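Beta-1,3-glucosyltransferase (Paecilomyces sp. J18, PDB 5JVV) is a fungal carbohydrate-active enzyme, probably of the beta-jelly-roll sandwich type found in glycoside hydrolase family 16. Local coordinates at residues 46-51 against 288-293; 165-170 against 224-229; 206-211 against 217-222; 246-251 against 275-280. All coordinates share one frame; numbering follows the deposited sequence.

Contact 1: 46-51 against 288-293; sequences KVTSSG and YWEINY
T48 and E290 are the residues whose backbones come nearest, yet their CA atoms stay 8.8 Å apart, so side chains and water must span the gap. T48 to G51 form a type I beta turn closed by G51 N donating to T48 O (3.0 Å); G51, at positive phi (97°), suits its last position. E290 reaches across with CG anti to its backbone N (chi1 -176°) and the rest of its chain extended, meeting the T48 side chain at about a right angle. Its OE2 stops 3.9 Å from T48 OG1; the real link is S52, just beyond the turn, whose OG is hydrogen-bonded to both atoms. In the beta sandwich the turn joins strand 45-47 to strand 53-55, which pairs antiparallel with 289-297, so 46-51 faces 289-297 from one strand further off. Serine and threonine suit such a turn because their short hydroxyls can bond one another: T48 OG1 and S50 OG are 3.1 Å apart and hydrogen-bonded. A water then extends the chain, 2.9 Å from S50 OG and donating to N292 OD1 at 2.6 Å. N292 and Y293 together face D89 as a classic beta bulge, and D89 OD1 bonds N292 ND2.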
loop_
_atom_site.group_PDB
_atom_site.type_symbol
_atom_site.label_atom_id
_atom_site.label_comp_id
_atom_site.label_asym_id
_atom_site.label_seq_id
_atom_site.Cartn_x
_atom_site.Cartn_y
_atom_site.Cartn_z
ATOM N N LYS A 46 14.430 -10.224 -3.584
ATOM C CA LYS A 46 15.273 -10.617 -4.702
ATOM C C LYS A 46 14.879 -9.805 -5.919
ATOM O O LYS A 46 13.778 -9.242 -5.975
ATOM C CB LYS A 46 15.109 -12.108 -5.000
ATOM C CG LYS A 46 13.683 -12.525 -5.344
ATOM C CD LYS A 46 13.525 -14.049 -5.349
ATOM C CE LYS A 46 12.077 -14.449 -5.630
ATOM N NZ LYS A 46 11.852 -15.921 -5.433
ATOM N N VAL A 47 15.783 -9.745 -6.892
ATOM C CA VAL A 47 15.444 -9.200 -8.205
ATOM C C VAL A 47 15.191 -10.411 -9.080
ATOM O O VAL A 47 15.982 -11.365 -9.085
ATOM C CB VAL A 47 16.576 -8.343 -8.783
ATOM C CG1 VAL A 47 16.242 -7.909 -10.208
ATOM C CG2 VAL A 47 16.818 -7.133 -7.911
ATOM N N THR A 48 14.064 -10.415 -9.780
ATOM C CA THR A 48 13.698 -11.571 -10.580
ATOM C C THR A 48 14.370 -11.532 -11.948
ATOM O O THR A 48 14.973 -10.523 -12.340
ATOM C CB THR A 48 12.180 -11.680 -10.793
ATOM O OG1 THR A 48 11.762 -10.718 -11.775
ATOM C CG2 THR A 48 11.416 -11.454 -9.481
ATOM N N SER A 49 14.248 -12.628 -12.679
ATOM C CA SER A 49 14.853 -12.723 -14.004
ATOM C C SER A 49 14.212 -11.773 -15.020
ATOM O O SER A 49 14.818 -11.464 -16.043
ATOM C CB SER A 49 14.800 -14.165 -14.500
ATOM O OG SER A 49 13.459 -14.602 -14.651
ATOM N N SER A 50 12.994 -11.309 -14.748
ATOM C CA SER A 50 12.351 -10.343 -15.636
ATOM C C SER A 50 12.734 -8.909 -15.265
ATOM O O SER A 50 12.350 -7.954 -15.950
ATOM C CB SER A 50 10.835 -10.502 -15.598
ATOM O OG SER A 50 10.320 -10.004 -14.376
ATOM N N GLY A 51 13.495 -8.753 -14.185
ATOM C CA GLY A 51 13.982 -7.444 -13.792
ATOM C C GLY A 51 13.141 -6.752 -12.727
ATOM O O GLY A 51 13.471 -5.648 -12.288
ATOM N N TYR A 288 3.139 -11.493 -1.426
ATOM C CA TYR A 288 4.329 -10.788 -1.897
ATOM C C TYR A 288 4.011 -9.671 -2.863
ATOM O O TYR A 288 2.998 -9.706 -3.556
ATOM C CB TYR A 288 5.333 -11.751 -2.546
ATOM C CG TYR A 288 4.921 -12.361 -3.874
ATOM C CD1 TYR A 288 5.223 -11.733 -5.079
ATOM C CD2 TYR A 288 4.287 -13.596 -3.920
ATOM C CE1 TYR A 288 4.876 -12.309 -6.293
ATOM C CE2 TYR A 288 3.935 -14.182 -5.123
ATOM C CZ TYR A 288 4.232 -13.527 -6.307
ATOM O OH TYR A 288 3.892 -14.098 -7.516
ATOM N N TRP A 289 4.883 -8.671 -2.879
ATOM C CA TRP A 289 4.869 -7.639 -3.911
ATOM C C TRP A 289 5.828 -8.040 -5.019
ATOM O O TRP A 289 6.920 -8.555 -4.753
ATOM C CB TRP A 289 5.364 -6.305 -3.341
ATOM C CG TRP A 289 4.521 -5.722 -2.275
ATOM C CD1 TRP A 289 4.626 -5.942 -0.933
ATOM C CD2 TRP A 289 3.462 -4.775 -2.446
ATOM N NE1 TRP A 289 3.684 -5.208 -0.256
ATOM C CE2 TRP A 289 2.961 -4.474 -1.163
ATOM C CE3 TRP A 289 2.883 -4.155 -3.562
ATOM C CZ2 TRP A 289 1.902 -3.596 -0.965
ATOM C CZ3 TRP A 289 1.827 -3.270 -3.355
ATOM C CH2 TRP A 289 1.352 -3.002 -2.067
ATOM N N GLU A 290 5.434 -7.795 -6.265
ATOM C CA GLU A 290 6.388 -7.847 -7.369
ATOM C C GLU A 290 6.243 -6.525 -8.078
ATOM O O GLU A 290 5.208 -6.235 -8.685
ATOM C CB GLU A 290 6.143 -9.015 -8.327
ATOM C CG GLU A 290 7.225 -9.077 -9.403
ATOM C CD GLU A 290 7.198 -10.342 -10.242
ATOM O OE1 GLU A 290 6.474 -11.296 -9.886
ATOM O OE2 GLU A 290 7.913 -10.375 -11.266
ATOM N N ILE A 291 7.274 -5.702 -7.968
ATOM C CA ILE A 291 7.209 -4.339 -8.470
ATOM C C ILE A 291 8.074 -4.218 -9.716
ATOM O O ILE A 291 9.277 -4.482 -9.678
ATOM C CB ILE A 291 7.679 -3.342 -7.391
ATOM C CG1 ILE A 291 6.752 -3.418 -6.172
ATOM C CG2 ILE A 291 7.735 -1.917 -7.950
ATOM C CD1 ILE A 291 7.396 -2.970 -4.861
ATOM N N ASN A 292 7.460 -3.838 -10.833
ATOM C CA ASN A 292 8.208 -3.633 -12.074
ATOM C C ASN A 292 9.043 -2.363 -12.039
ATOM O O ASN A 292 10.243 -2.385 -12.333
ATOM C CB ASN A 292 7.264 -3.588 -13.275
ATOM C CG ASN A 292 6.874 -4.961 -13.746
ATOM O OD1 ASN A 292 7.684 -5.893 -13.720
ATOM N ND2 ASN A 292 5.629 -5.104 -14.181
ATOM N N TYR A 293 8.411 -1.246 -11.700
ATOM C CA TYR A 293 9.162 -0.005 -11.559
ATOM C C TYR A 293 8.435 1.025 -10.740
ATOM O O TYR A 293 7.223 0.935 -10.534
ATOM C CB TYR A 293 9.520 0.599 -12.923
ATOM C CG TYR A 293 8.360 1.086 -13.774
ATOM C CD1 TYR A 293 7.734 2.313 -13.525
ATOM C CD2 TYR A 293 7.924 0.340 -14.863
ATOM C CE1 TYR A 293 6.692 2.764 -14.338
ATOM C CE2 TYR A 293 6.894 0.786 -15.676
ATOM C CZ TYR A 293 6.280 1.992 -15.409
ATOM O OH TYR A 293 5.253 2.430 -16.222
HETATM O O HOH W 1 8.346 -8.001 -15.094
HETATM O O HOH W 2 12.064 -3.452 -10.702
#

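Contact 2: 165-170 against 224-229; sequences CVVQGT and GNFKGT
F226 has its CG beside the backbone N and anti to the carbonyl carbon (chi1 -63°), a setting that swings the ring over to strand 165-168, while C165 tucks SG between its backbone N and carbonyl carbon (chi1 52°) and so meets that ring. The two strands belong to different sheets of the jelly-roll sandwich, and their side chains pack in the layer between them. The short segments 165-168 and 224-226 run nearly antiparallel at 159°, with axes 7.9 Å apart, a spacing bridged by side chains and not by backbone bonds.

V167 uses both branches: CG1 rests on G224 CA at 4.2 Å, and CG2 meets F226 CZ at 3.8 Å as the two side chains slide past each other in opposite directions. A side chain on G224 would point toward V167 and crowd the F226 ring, so glycine fits, and a beta-branched residue suits a strand that must present two methyls inward. M131 and L133 of strand 130-134 and L197 of strand 195-201 also touch the phenyl group, which places it in an apolar core. C165 is joined to C156 by a disulfide, which fixes its sulfur beside the aromatic ring. This sulfur-aromatic contact is made at the edge: SG lies 5.0 Å from the F226 centroid and 3.8 Å from CD1, and next to it, near the ring plane, C165 O approaches CE1 to 3.5 Å.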
loop_
_atom_site.group_PDB
_atom_site.type_symbol
_atom_site.label_atom_id
_atom_site.label_comp_id
_atom_site.label_asym_id
_atom_site.label_seq_id
_atom_site.Cartn_x
_atom_site.Cartn_y
_atom_site.Cartn_z
ATOM N N CYS A 165 -10.525 9.792 5.517
ATOM C CA CYS A 165 -11.418 9.788 4.368
ATOM C C CYS A 165 -11.059 8.633 3.446
ATOM O O CYS A 165 -9.911 8.493 3.012
ATOM C CB CYS A 165 -11.408 11.135 3.631
ATOM S SG CYS A 165 -9.768 11.740 3.188
ATOM N N VAL A 166 -12.052 7.798 3.172
ATOM C CA VAL A 166 -11.833 6.503 2.549
ATOM C C VAL A 166 -12.620 6.418 1.257
ATOM O O VAL A 166 -13.810 6.741 1.231
ATOM C CB VAL A 166 -12.320 5.380 3.481
ATOM C CG1 VAL A 166 -12.206 4.033 2.792
ATOM C CG2 VAL A 166 -11.551 5.409 4.806
ATOM N N VAL A 167 -11.954 5.993 0.184
ATOM C CA VAL A 167 -12.618 5.720 -1.086
ATOM C C VAL A 167 -12.344 4.267 -1.477
ATOM O O VAL A 167 -11.183 3.830 -1.553
ATOM C CB VAL A 167 -12.130 6.665 -2.213
ATOM C CG1 VAL A 167 -12.839 6.359 -3.540
ATOM C CG2 VAL A 167 -12.348 8.119 -1.824
ATOM N N GLN A 168 -13.412 3.505 -1.697
ATOM C CA GLN A 168 -13.273 2.114 -2.121
ATOM C C GLN A 168 -13.033 2.032 -3.624
ATOM O O GLN A 168 -13.771 2.622 -4.417
ATOM C CB GLN A 168 -14.532 1.319 -1.751
ATOM C CG GLN A 168 -14.536 -0.103 -2.319
ATOM C CD GLN A 168 -15.786 -0.888 -1.960
ATOM O OE1 GLN A 168 -16.883 -0.582 -2.431
ATOM N NE2 GLN A 168 -15.621 -1.914 -1.129
ATOM N N GLY A 169 -11.999 1.290 -4.017
ATOM C CA GLY A 169 -11.669 1.109 -5.420
ATOM C C GLY A 169 -12.609 0.149 -6.128
ATOM O O GLY A 169 -13.456 -0.480 -5.501
ATOM N N THR A 170 -12.445 0.031 -7.441
ATOM C CA THR A 170 -13.320 -0.795 -8.262
ATOM C C THR A 170 -12.843 -2.258 -8.289
ATOM O O THR A 170 -11.748 -2.563 -7.803
ATOM C CB THR A 170 -13.417 -0.200 -9.672
ATOM O OG1 THR A 170 -12.104 0.144 -10.129
ATOM C CG2 THR A 170 -14.280 1.057 -9.658
ATOM N N GLY A 224 -9.738 7.567 -7.054
ATOM C CA GLY A 224 -9.960 8.304 -5.822
ATOM C C GLY A 224 -9.618 9.770 -6.042
ATOM O O GLY A 224 -8.498 10.095 -6.442
ATOM N N ASN A 225 -10.578 10.656 -5.808
ATOM C CA ASN A 225 -10.365 12.083 -6.042
ATOM C C ASN A 225 -10.413 12.830 -4.714
ATOM O O ASN A 225 -11.495 13.205 -4.239
ATOM C CB ASN A 225 -11.409 12.625 -7.025
ATOM C CG ASN A 225 -11.053 14.004 -7.571
ATOM O OD1 ASN A 225 -10.270 14.746 -6.972
ATOM N ND2 ASN A 225 -11.652 14.362 -8.709
ATOM N N PHE A 226 -9.247 13.024 -4.105
ATOM C CA PHE A 226 -9.191 13.656 -2.789
ATOM C C PHE A 226 -9.079 15.165 -2.943
ATOM O O PHE A 226 -7.988 15.739 -3.038
ATOM C CB PHE A 226 -8.074 13.060 -1.926
ATOM C CG PHE A 226 -8.273 11.597 -1.617
ATOM C CD1 PHE A 226 -8.885 11.197 -0.439
ATOM C CD2 PHE A 226 -7.872 10.626 -2.529
ATOM C CE1 PHE A 226 -9.080 9.845 -0.152
ATOM C CE2 PHE A 226 -8.060 9.275 -2.269
ATOM C CZ PHE A 226 -8.670 8.881 -1.070
ATOM N N LYS A 227 -10.244 15.799 -2.948
ATOM C CA LYS A 227 -10.383 17.205 -3.289
ATOM C C LYS A 227 -11.647 17.662 -2.583
ATOM O O LYS A 227 -12.624 16.917 -2.531
ATOM C CB LYS A 227 -10.515 17.339 -4.806
ATOM C CG LYS A 227 -10.801 18.737 -5.318
ATOM C CD LYS A 227 -10.647 18.756 -6.845
ATOM C CE LYS A 227 -11.718 19.595 -7.510
ATOM N NZ LYS A 227 -13.063 18.976 -7.357
ATOM N N GLY A 228 -11.628 18.858 -2.008
ATOM C CA GLY A 228 -12.781 19.314 -1.252
ATOM C C GLY A 228 -12.575 20.582 -0.459
ATOM O O GLY A 228 -12.140 21.599 -0.993
ATOM N N THR A 229 -12.896 20.522 0.830
ATOM C CA THR A 229 -13.052 21.730 1.638
ATOM C C THR A 229 -11.767 22.254 2.260
ATOM O O THR A 229 -11.799 23.204 3.040
ATOM C CB THR A 229 -14.081 21.524 2.761
ATOM O OG1 THR A 229 -13.600 20.547 3.694
ATOM C CG2 THR A 229 -15.406 21.069 2.189
#

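Contact 3: 206-211 against 217-222; sequences PKSIES and SEFGTP
The short helix 207-210, with P206 at its N-cap position, lies against the irregular segment 217-222, and the CA atoms of P206 and F219 are 6.4 Å apart. E218 reaches for the start of the helix: its CG sits between the backbone N and carbonyl carbon (chi1 69°), and the chain then runs extended, so that OE1 reaches the backbone N and hydroxyl of S208. There S208 grips that single oxygen twice. S208 N donates to E218 OE1 at 2.6 Å, nearly in line with the C-O bond, and S208 OG donates to E218 OE1 at 2.5 Å from the anti side, 31° out of the carboxylate plane. S208 OG in turn accepts from D215 N, so the small hydroxyl ties the intervening loop to the same spot.

Beneath this polar grip lies an apolar one. I209 crosses F219 at about a right angle and puts CG1 3.6 Å from CE1, while P206 CG lies 4.2 Å from CD1. W198 and F200 of strand 195-201 meet the F219 ring edge-to-face, and P206 and I209 touch F200 as well. A proline suits the position before the helix, where its backbone N needs no donor role.

One amide in the helix's first turn and one hydroxyl, both donating to OE1, would be expected to favour the ionised carboxylate of E218.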
loop_
_atom_site.group_PDB
_atom_site.type_symbol
_atom_site.label_atom_id
_atom_site.label_comp_id
_atom_site.label_asym_id
_atom_site.label_seq_id
_atom_site.Cartn_x
_atom_site.Cartn_y
_atom_site.Cartn_z
ATOM N N PRO A 206 -2.347 3.911 -19.847
ATOM C CA PRO A 206 -2.207 5.045 -20.769
ATOM C C PRO A 206 -0.848 5.059 -21.478
ATOM O O PRO A 206 0.172 4.811 -20.833
ATOM C CB PRO A 206 -2.329 6.257 -19.843
ATOM C CG PRO A 206 -3.181 5.778 -18.713
ATOM C CD PRO A 206 -2.856 4.328 -18.524
ATOM N N LYS A 207 -0.838 5.337 -22.779
ATOM C CA LYS A 207 0.410 5.299 -23.532
ATOM C C LYS A 207 1.439 6.333 -23.064
ATOM O O LYS A 207 2.646 6.081 -23.159
ATOM C CB LYS A 207 0.149 5.424 -25.035
ATOM C CG LYS A 207 -0.441 4.169 -25.656
ATOM C CD LYS A 207 0.592 3.050 -25.713
ATOM C CE LYS A 207 -0.028 1.696 -26.036
ATOM N NZ LYS A 207 1.001 0.603 -26.022
ATOM N N SER A 208 0.978 7.476 -22.550
ATOM C CA SER A 208 1.900 8.524 -22.095
ATOM C C SER A 208 2.649 8.100 -20.829
ATOM O O SER A 208 3.745 8.582 -20.546
ATOM C CB SER A 208 1.177 9.853 -21.866
ATOM O OG SER A 208 0.262 9.753 -20.786
ATOM N N ILE A 209 2.048 7.200 -20.059
ATOM C CA ILE A 209 2.748 6.613 -18.924
ATOM C C ILE A 209 3.806 5.630 -19.423
ATOM O O ILE A 209 4.949 5.613 -18.947
ATOM C CB ILE A 209 1.762 5.911 -17.968
ATOM C CG1 ILE A 209 0.977 6.960 -17.178
ATOM C CG2 ILE A 209 2.496 4.982 -17.016
ATOM C CD1 ILE A 209 -0.071 6.375 -16.245
ATOM N N GLU A 210 3.425 4.807 -20.391
ATOM C CA GLU A 210 4.355 3.845 -20.969
ATOM C C GLU A 210 5.557 4.521 -21.623
ATOM O O GLU A 210 6.635 3.950 -21.647
ATOM C CB GLU A 210 3.632 2.948 -21.973
ATOM C CG GLU A 210 2.508 2.138 -21.339
ATOM C CD GLU A 210 1.945 1.087 -22.270
ATOM O OE1 GLU A 210 1.882 1.345 -23.486
ATOM O OE2 GLU A 210 1.571 0.000 -21.782
ATOM N N SER A 211 5.371 5.737 -22.126
ATOM C CA SER A 211 6.412 6.491 -22.828
ATOM C C SER A 211 7.228 7.394 -21.903
ATOM O O SER A 211 8.092 8.137 -22.368
ATOM C CB SER A 211 5.789 7.369 -23.918
ATOM O OG SER A 211 5.009 6.612 -24.820
ATOM N N SER A 217 -4.245 14.322 -18.680
ATOM C CA SER A 217 -5.513 14.378 -19.400
ATOM C C SER A 217 -5.935 13.012 -19.935
ATOM O O SER A 217 -7.125 12.693 -19.972
ATOM C CB SER A 217 -5.447 15.392 -20.538
ATOM O OG SER A 217 -5.080 16.665 -20.048
ATOM N N GLU A 218 -4.976 12.181 -20.330
ATOM C CA GLU A 218 -5.380 10.876 -20.828
ATOM C C GLU A 218 -5.597 9.834 -19.744
ATOM O O GLU A 218 -5.963 8.702 -20.054
ATOM C CB GLU A 218 -4.454 10.353 -21.926
ATOM C CG GLU A 218 -3.082 9.982 -21.497
ATOM C CD GLU A 218 -2.481 8.944 -22.425
ATOM O OE1 GLU A 218 -1.440 8.380 -22.065
ATOM O OE2 GLU A 218 -3.053 8.688 -23.510
ATOM N N PHE A 219 -5.415 10.218 -18.480
ATOM C CA PHE A 219 -5.607 9.277 -17.377
ATOM C C PHE A 219 -7.094 9.003 -17.166
ATOM O O PHE A 219 -7.476 7.996 -16.567
ATOM C CB PHE A 219 -5.013 9.814 -16.073
ATOM C CG PHE A 219 -3.501 9.835 -16.026
ATOM C CD1 PHE A 219 -2.730 9.630 -17.171
ATOM C CD2 PHE A 219 -2.855 10.058 -14.810
ATOM C CE1 PHE A 219 -1.343 9.661 -17.097
ATOM C CE2 PHE A 219 -1.479 10.087 -14.726
ATOM C CZ PHE A 219 -0.721 9.890 -15.871
ATOM N N GLY A 220 -7.936 9.916 -17.637
ATOM C CA GLY A 220 -9.367 9.786 -17.429
ATOM C C GLY A 220 -9.748 10.095 -15.993
ATOM O O GLY A 220 -8.999 10.752 -15.262
ATOM N N THR A 221 -10.923 9.623 -15.593
ATOM C CA THR A 221 -11.464 9.907 -14.265
ATOM C C THR A 221 -10.644 9.194 -13.194
ATOM O O THR A 221 -10.338 8.012 -13.344
ATOM C CB THR A 221 -12.926 9.443 -14.182
ATOM O OG1 THR A 221 -13.679 10.063 -15.234
ATOM C CG2 THR A 221 -13.537 9.815 -12.832
ATOM N N PRO A 222 -10.269 9.912 -12.116
ATOM C CA PRO A 222 -9.508 9.271 -11.033
ATOM C C PRO A 222 -10.312 8.168 -10.374
ATOM O O PRO A 222 -11.546 8.235 -10.384
ATOM C CB PRO A 222 -9.331 10.398 -10.009
ATOM C CG PRO A 222 -9.467 11.652 -10.785
ATOM C CD PRO A 222 -10.458 11.355 -11.882
#

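Contact 4: 246-251 against 275-280; sequences TFCGDW and DFVATK
V277 lays its CG1 methyl over one face of the F247 ring, 4.2 Å from the centroid and 25° off the ring normal, a CH-pi contact displaced toward the ring's rim. CG and CD1 of F247 both lie 3.9 Å from V277 CG1. With CG1 anti to the valine's backbone N (chi1 174°), CG2 stands anti to the carbonyl carbon, beside the backbone N, and touches C248 SG at 3.7 Å. A valine is well suited here: of its two methyls, fanned out from one CB, CG1 lies over the ring while CG2 reaches the sulfur and also comes within 4.1 Å of F247 CD1. F247 also meets F284 edge-to-face, and it touches V31 of strand 31-33.

F247 closes strand 240-247, which runs between strands 70-77 and 100-107 in the mixed sheet of the sandwich, and V277 belongs to helix 269-279. The contact joins the C-terminal end of that strand to the helix, and a covalent link reinforces it: C248 is disulfide-bonded to C273, which lies four residues, about one turn, before V277 in the helix. C248 takes up positive phi (57°), uncommon for a residue with a side chain, where the chain leaves the strand.

Near the helix end, D275 O is gripped from opposite faces of its plane by T279 N at 3.0 Å and T279 OG1 at 2.7 Å, so the threonine hydroxyl adds a second bond to the usual helical one. D275 OD2 is also bonded to T265 OG1, and V277 O to R70 NH2. K280 CD lies 3.4 Å above the plane of the F276 ring, toward its rim.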
loop_
_atom_site.group_PDB
_atom_site.type_symbol
_atom_site.label_atom_id
_atom_site.label_comp_id
_atom_site.label_asym_id
_atom_site.label_seq_id
_atom_site.Cartn_x
_atom_site.Cartn_y
_atom_site.Cartn_z
ATOM N N THR A 246 2.406 -6.123 6.731
ATOM C CA THR A 246 2.359 -6.561 8.123
ATOM C C THR A 246 1.259 -7.608 8.276
ATOM O O THR A 246 0.669 -8.024 7.274
ATOM C CB THR A 246 2.206 -5.365 9.100
ATOM O OG1 THR A 246 2.381 -5.827 10.444
ATOM C CG2 THR A 246 0.837 -4.686 8.966
ATOM N N PHE A 247 1.002 -8.054 9.505
ATOM C CA PHE A 247 -0.003 -9.087 9.756
ATOM C C PHE A 247 -0.769 -8.721 10.998
ATOM O O PHE A 247 -0.181 -8.200 11.933
ATOM C CB PHE A 247 0.654 -10.446 10.006
ATOM C CG PHE A 247 1.472 -10.950 8.850
ATOM C CD1 PHE A 247 0.865 -11.609 7.789
ATOM C CD2 PHE A 247 2.855 -10.787 8.841
ATOM C CE1 PHE A 247 1.628 -12.093 6.719
ATOM C CE2 PHE A 247 3.620 -11.260 7.777
ATOM C CZ PHE A 247 3.008 -11.919 6.722
ATOM N N CYS A 248 -2.069 -8.988 11.007
ATOM C CA CYS A 248 -2.887 -8.809 12.209
ATOM C C CYS A 248 -2.790 -7.357 12.711
ATOM O O CYS A 248 -2.994 -6.426 11.937
ATOM C CB CYS A 248 -2.515 -9.875 13.264
ATOM S SG CYS A 248 -2.660 -11.587 12.615
ATOM N N GLY A 249 -2.456 -7.146 13.977
ATOM C CA GLY A 249 -2.269 -5.789 14.474
ATOM C C GLY A 249 -3.537 -4.948 14.494
ATOM O O GLY A 249 -4.646 -5.494 14.490
ATOM N N ASP A 250 -3.368 -3.623 14.485
ATOM C CA ASP A 250 -4.461 -2.676 14.752
ATOM C C ASP A 250 -5.704 -2.880 13.895
ATOM O O ASP A 250 -6.827 -2.906 14.410
ATOM C CB ASP A 250 -4.000 -1.226 14.547
ATOM C CG ASP A 250 -2.919 -0.791 15.521
ATOM O OD1 ASP A 250 -2.716 -1.459 16.554
ATOM O OD2 ASP A 250 -2.278 0.249 15.236
ATOM N N TRP A 251 -5.506 -2.972 12.585
ATOM C CA TRP A 251 -6.625 -3.081 11.660
ATOM C C TRP A 251 -6.936 -4.540 11.353
ATOM O O TRP A 251 -7.995 -5.026 11.748
ATOM C CB TRP A 251 -6.367 -2.272 10.378
ATOM C CG TRP A 251 -7.534 -2.267 9.420
ATOM C CD1 TRP A 251 -8.799 -2.731 9.658
ATOM C CD2 TRP A 251 -7.540 -1.766 8.072
ATOM N NE1 TRP A 251 -9.581 -2.565 8.540
ATOM C CE2 TRP A 251 -8.833 -1.978 7.554
ATOM C CE3 TRP A 251 -6.567 -1.193 7.246
ATOM C CZ2 TRP A 251 -9.188 -1.620 6.245
ATOM C CZ3 TRP A 251 -6.916 -0.834 5.953
ATOM C CH2 TRP A 251 -8.216 -1.049 5.466
ATOM N N ASP A 275 -3.022 -16.919 15.444
ATOM C CA ASP A 275 -3.056 -18.371 15.230
ATOM C C ASP A 275 -2.926 -18.741 13.744
ATOM O O ASP A 275 -2.115 -19.577 13.384
ATOM C CB ASP A 275 -4.325 -18.981 15.857
ATOM C CG ASP A 275 -4.341 -20.500 15.802
ATOM O OD1 ASP A 275 -3.292 -21.134 16.043
ATOM O OD2 ASP A 275 -5.416 -21.072 15.522
ATOM N N PHE A 276 -3.703 -18.089 12.883
ATOM C CA PHE A 276 -3.667 -18.377 11.456
ATOM C C PHE A 276 -2.287 -18.052 10.878
ATOM O O PHE A 276 -1.669 -18.884 10.193
ATOM C CB PHE A 276 -4.756 -17.561 10.750
ATOM C CG PHE A 276 -4.989 -17.957 9.319
ATOM C CD1 PHE A 276 -6.078 -18.752 8.978
ATOM C CD2 PHE A 276 -4.137 -17.520 8.312
ATOM C CE1 PHE A 276 -6.296 -19.115 7.648
ATOM C CE2 PHE A 276 -4.358 -17.872 6.985
ATOM C CZ PHE A 276 -5.434 -18.677 6.656
ATOM N N VAL A 277 -1.792 -16.852 11.166
ATOM C CA VAL A 277 -0.513 -16.417 10.604
ATOM C C VAL A 277 0.649 -17.270 11.122
ATOM O O VAL A 277 1.543 -17.650 10.363
ATOM C CB VAL A 277 -0.264 -14.920 10.873
ATOM C CG1 VAL A 277 1.120 -14.520 10.405
ATOM C CG2 VAL A 277 -1.321 -14.077 10.178
ATOM N N ALA A 278 0.621 -17.611 12.404
ATOM C CA ALA A 278 1.698 -18.416 12.971
ATOM C C ALA A 278 1.735 -19.845 12.438
ATOM O O ALA A 278 2.822 -20.388 12.177
ATOM C CB ALA A 278 1.582 -18.433 14.486
ATOM N N THR A 279 0.562 -20.456 12.271
ATOM C CA THR A 279 0.497 -21.905 12.047
ATOM C C THR A 279 0.282 -22.336 10.590
ATOM O O THR A 279 0.352 -23.533 10.283
ATOM C CB THR A 279 -0.579 -22.584 12.940
ATOM O OG1 THR A 279 -1.889 -22.159 12.534
ATOM C CG2 THR A 279 -0.359 -22.243 14.403
ATOM N N LYS A 280 0.024 -21.377 9.704
ATOM C CA LYS A 280 -0.225 -21.695 8.295
ATOM C C LYS A 280 0.739 -20.990 7.336
ATOM O O LYS A 280 0.319 -20.222 6.466
ATOM C CB LYS A 280 -1.676 -21.373 7.927
ATOM C CG LYS A 280 -2.702 -22.131 8.755
ATOM C CD LYS A 280 -4.103 -21.674 8.391
ATOM C CE LYS A 280 -5.158 -22.303 9.284
ATOM N NZ LYS A 280 -5.188 -23.779 9.108
#

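Contact 1 and contact 3 meet: Y293 OH of contact 1 lies 3.8 Å from I209 CG2 of contact 3, although their centres are 23 Å apart. Contact 2, whose strands belong to the two sheets, shares one sheet with contact 1 and the other with contact 4, its centre lying 29 Å from that of contact 1 and 28 Å from that of contact 4. Contacts 3 and 4 have centres 37 Å apart, on opposite sides of the chain's centre. In sequence, contacts 2, 3 and 4 all fall inside the loop closed by contact 1, and contact 3 lies within the loop closed by contact 2. In this family the cleft lies over the concave sheet, here probably that of strands 165-168 and 240-247.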